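Local coordinates for protein aromatic-L-amino-acid decarboxylase (Catharanthus roseus, PDB 6EEW) that catalyses the pyridoxal phosphate-dependent decarboxylation of L-tryptophan to tryptamine and of 5-hydroxy-L-tryptophan to serotonin, at residues Tyr385-Val388 / Asn389-His393; Leu476-Glu479 / His480-Arg483. One frame throughout, in Å; residues are numbered along the deposited sequence.

Contact 1. Residues Tyr385-Val388 / Asn389-His393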
# COMPACT_ATOMS: atom_id res chain seq x y z
N TYR A 385 -0.66 24.72 5.78
CA TYR A 385 0.03 25.10 7.00
C TYR A 385 1.29 25.92 6.78
O TYR A 385 1.56 26.83 7.58
CB TYR A 385 0.34 23.85 7.83
CG TYR A 385 -0.95 23.13 8.16
CD1 TYR A 385 -2.05 23.84 8.63
CD2 TYR A 385 -1.08 21.76 7.97
CE1 TYR A 385 -3.25 23.20 8.92
CE2 TYR A 385 -2.28 21.12 8.27
CZ TYR A 385 -3.36 21.83 8.74
OH TYR A 385 -4.55 21.19 9.02
N GLY A 386 2.06 25.68 5.72
CA GLY A 386 3.28 26.43 5.57
C GLY A 386 4.44 25.82 6.32
O GLY A 386 4.27 25.18 7.37
N VAL A 387 5.64 26.01 5.76
CA VAL A 387 6.86 25.49 6.38
C VAL A 387 7.01 25.98 7.81
O VAL A 387 7.39 25.21 8.70
CB VAL A 387 8.07 25.88 5.52
CG1 VAL A 387 9.34 25.36 6.15
CG2 VAL A 387 7.88 25.32 4.12
N VAL A 388 6.71 27.26 8.06
CA VAL A 388 6.91 27.81 9.40
C VAL A 388 6.06 27.05 10.41
O VAL A 388 6.56 26.59 11.44
CB VAL A 388 6.64 29.32 9.43
CG1 VAL A 388 6.87 29.89 10.82
CG2 VAL A 388 7.53 30.06 8.45
N ASN A 389 4.77 26.87 10.11
CA ASN A 389 3.87 26.17 11.02
C ASN A 389 4.24 24.70 11.18
O ASN A 389 4.12 24.15 12.29
CB ASN A 389 2.44 26.30 10.55
CG ASN A 389 1.87 27.66 10.81
OD1 ASN A 389 2.14 28.24 11.87
ND2 ASN A 389 1.10 28.19 9.87
N LEU A 390 4.67 24.03 10.11
CA LEU A 390 5.09 22.65 10.24
C LEU A 390 6.28 22.54 11.20
O LEU A 390 6.33 21.64 12.06
CB LEU A 390 5.44 22.08 8.86
CG LEU A 390 4.25 21.99 7.89
CD1 LEU A 390 4.63 21.22 6.61
CD2 LEU A 390 3.03 21.34 8.57
N GLN A 391 7.24 23.45 11.06
CA GLN A 391 8.34 23.52 12.01
C GLN A 391 7.83 23.77 13.42
O GLN A 391 8.30 23.16 14.38
CB GLN A 391 9.32 24.61 11.59
CG GLN A 391 10.09 24.29 10.34
CD GLN A 391 10.79 25.49 9.77
OE1 GLN A 391 10.25 26.60 9.78
NE2 GLN A 391 12.02 25.30 9.33
N SER A 392 6.88 24.70 13.56
CA SER A 392 6.30 24.95 14.88
C SER A 392 5.75 23.68 15.49
O SER A 392 5.90 23.45 16.69
CB SER A 392 5.21 26.01 14.79
OG SER A 392 5.74 27.22 14.29
N HIS A 393 5.11 22.84 14.68
CA HIS A 393 4.50 21.61 15.16
C HIS A 393 5.57 20.63 15.66
O HIS A 393 5.47 20.08 16.78
CB HIS A 393 3.66 21.01 14.03
CG HIS A 393 3.72 19.52 13.95
ND1 HIS A 393 3.11 18.69 14.87
CD2 HIS A 393 4.31 18.70 13.04
CE1 HIS A 393 3.32 17.43 14.53
NE2 HIS A 393 4.06 17.41 13.43
O HOH W 1 3.75 28.61 8.04
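Asn389 reaches back one turn to Tyr385: its side-chain ND2 donates to the backbone O of Tyr385 at 2.7 Å, in the carbonyl plane, with an N-H...O angle of 148°. The acceptor sits slightly out of the plane of the Asn389 amide. With CG beside the backbone N (chi1 -75°), the carboxamide folds back toward the preceding turn instead of standing out from the helix. A second bond reaches the same carbonyl, from a water that also accepts from Asn389 N at 2.9 Å. Side chain and water thus stand in for the direct amide-to-carbonyl bond between these residues. Tyr385 adds an apolar touch, its CB lying 3.8 Å from Leu390 CD2 where the two side chains cross at about a right angle; farther out, its ring meets Phe19 of the second subunit edge-to-face. Val388 contributes mainly backbone: its O accepts from Ser392 N at 2.9 Å, one of the regular turns that resume with Leu390 N to Gly386 O. The amides of Val387 and Val388 lack bonds to the turn before, and both residues make backbone hydrogen bonds to the second subunit. Gly386 takes a positive phi (85°) at this break. The arrangement is a water-inserted kink in the long helix 375-409 of a fold type I pyridoxal phosphate enzyme, placed against the dimer partner.

Contact 2. Residues Leu476-Glu479 / His480-Arg483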
# COMPACT_ATOMS: atom_id res chain seq x y z
N LEU A 476 -3.76 15.47 19.25
CA LEU A 476 -4.64 16.13 20.21
C LEU A 476 -3.96 16.42 21.54
O LEU A 476 -4.56 17.09 22.39
CB LEU A 476 -5.89 15.28 20.45
CG LEU A 476 -6.92 15.19 19.33
CD1 LEU A 476 -8.11 14.31 19.72
CD2 LEU A 476 -7.38 16.58 18.90
N THR A 477 -2.74 15.94 21.73
CA THR A 477 -2.03 16.15 22.99
C THR A 477 -1.62 17.61 23.16
O THR A 477 -0.94 18.19 22.30
CB THR A 477 -0.80 15.25 23.02
OG1 THR A 477 -1.21 13.89 22.83
CG2 THR A 477 -0.09 15.37 24.35
N GLU A 478 -2.01 18.20 24.30
CA GLU A 478 -1.59 19.54 24.72
C GLU A 478 -0.83 19.47 26.04
O GLU A 478 -0.73 18.43 26.69
CB GLU A 478 -2.80 20.48 24.86
CG GLU A 478 -3.45 20.84 23.53
CD GLU A 478 -4.74 21.61 23.72
OE1 GLU A 478 -5.53 21.24 24.61
OE2 GLU A 478 -4.96 22.59 22.97
N GLU A 479 -0.29 20.62 26.44
CA GLU A 479 0.65 20.64 27.56
C GLU A 479 0.04 20.03 28.82
O GLU A 479 0.71 19.26 29.55
CB GLU A 479 1.12 22.07 27.81
CG GLU A 479 2.09 22.21 28.95
CD GLU A 479 2.66 23.60 29.06
OE1 GLU A 479 2.69 24.29 28.02
OE2 GLU A 479 3.05 24.00 30.17
N HIS A 480 -1.21 20.36 29.12
CA HIS A 480 -1.80 19.84 30.35
C HIS A 480 -1.95 18.32 30.31
O HIS A 480 -1.95 17.68 31.36
CB HIS A 480 -3.15 20.49 30.62
CG HIS A 480 -4.15 20.29 29.53
ND1 HIS A 480 -5.02 19.23 29.51
CD2 HIS A 480 -4.42 21.03 28.43
CE1 HIS A 480 -5.78 19.31 28.43
NE2 HIS A 480 -5.44 20.39 27.76
N HIS A 481 -2.07 17.73 29.12
CA HIS A 481 -2.11 16.27 29.05
C HIS A 481 -0.82 15.67 29.57
O HIS A 481 -0.83 14.71 30.35
CB HIS A 481 -2.38 15.81 27.63
CG HIS A 481 -3.75 16.15 27.14
ND1 HIS A 481 -3.98 17.05 26.11
CD2 HIS A 481 -4.97 15.71 27.52
CE1 HIS A 481 -5.27 17.15 25.90
NE2 HIS A 481 -5.90 16.34 26.74
N VAL A 482 0.32 16.21 29.13
CA VAL A 482 1.60 15.70 29.61
C VAL A 482 1.73 15.93 31.10
O VAL A 482 2.21 15.05 31.84
CB VAL A 482 2.76 16.34 28.82
CG1 VAL A 482 4.11 15.79 29.31
CG2 VAL A 482 2.59 16.08 27.36
N ARG A 483 1.31 17.11 31.57
CA ARG A 483 1.34 17.39 33.00
C ARG A 483 0.56 16.33 33.78
O ARG A 483 1.03 15.82 34.80
CB ARG A 483 0.80 18.78 33.29
CG ARG A 483 1.66 19.91 32.75
CD ARG A 483 0.99 21.26 32.93
NE ARG A 483 1.83 22.33 32.40
CZ ARG A 483 2.96 22.74 32.98
NH1 ARG A 483 3.38 22.16 34.10
NH2 ARG A 483 3.66 23.73 32.45
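His481 turns its ring back to the start of its own helix, where ND1 accepts the backbone N-H of Glu478 at 2.9 Å along an almost straight line (169°), with the donor in the ring plane. The ring CG sits beside its own backbone N, which brings ND1 alongside the preceding turn. His480 also turns back to Glu478: with CG in the crowded position between backbone N and carbonyl carbon (chi1 59°), its NE2 donates to Glu478 OE1 at 3.3 Å. That oxygen is met on its anti side, by a donor tilted well out of the carboxylate plane, and carboxylate and ring planes are 69° apart. The two imidazoles also touch, His480 CE1 sitting 3.3 Å above the His481 plane, toward the rim. Glu479 OE2 and the Arg483 guanidinium pair one turn apart as a salt bridge, with a weak bond from NE at 3.0 Å; the detail is doubtful, because the NH2 approach is too short and the arginine was deposited in two conformers. Glu478 is the N-cap of helix 479-496, and His481 supplies one half of a capping box, the side chain of the third helical residue binding the N-cap amide. The Glu478 carbonyl accepts only weakly from His481 N and Val482 N in this first turn. Thr477 CG2 packs against the same turn, 4.0 Å from His481 CB and 4.1 Å from Val482 CG2. In the next shell, His481 NE2 bonds to Glu46 OE1, consistent with a proton on NE2 that leaves ND1 as acceptor. Thr477 OG1 is tied to Pro95 O, and Glu478 OE2 forms a salt bridge with Lys20 of the second subunit.

Contact 1 kinks the first half of helix 375-409, whereas contact 2 starts helix 479-496; the second helix lies on the first, with Val482 and Arg483 against Trp407 and Val482 against Met400. Their nearest atoms are about 8 Å apart without touching. Both are partly buried and both reach the second subunit, contact 1 by backbone bonds and aromatic packing, contact 2 by a salt bridge. At the kink, an amide and a water serve a backbone carbonyl; at the cap, imidazoles and charged side chains do most of the work, the exposed His480 and Arg483 contrasting with buried His481. A bound calcium ion lies nearer to contact 2.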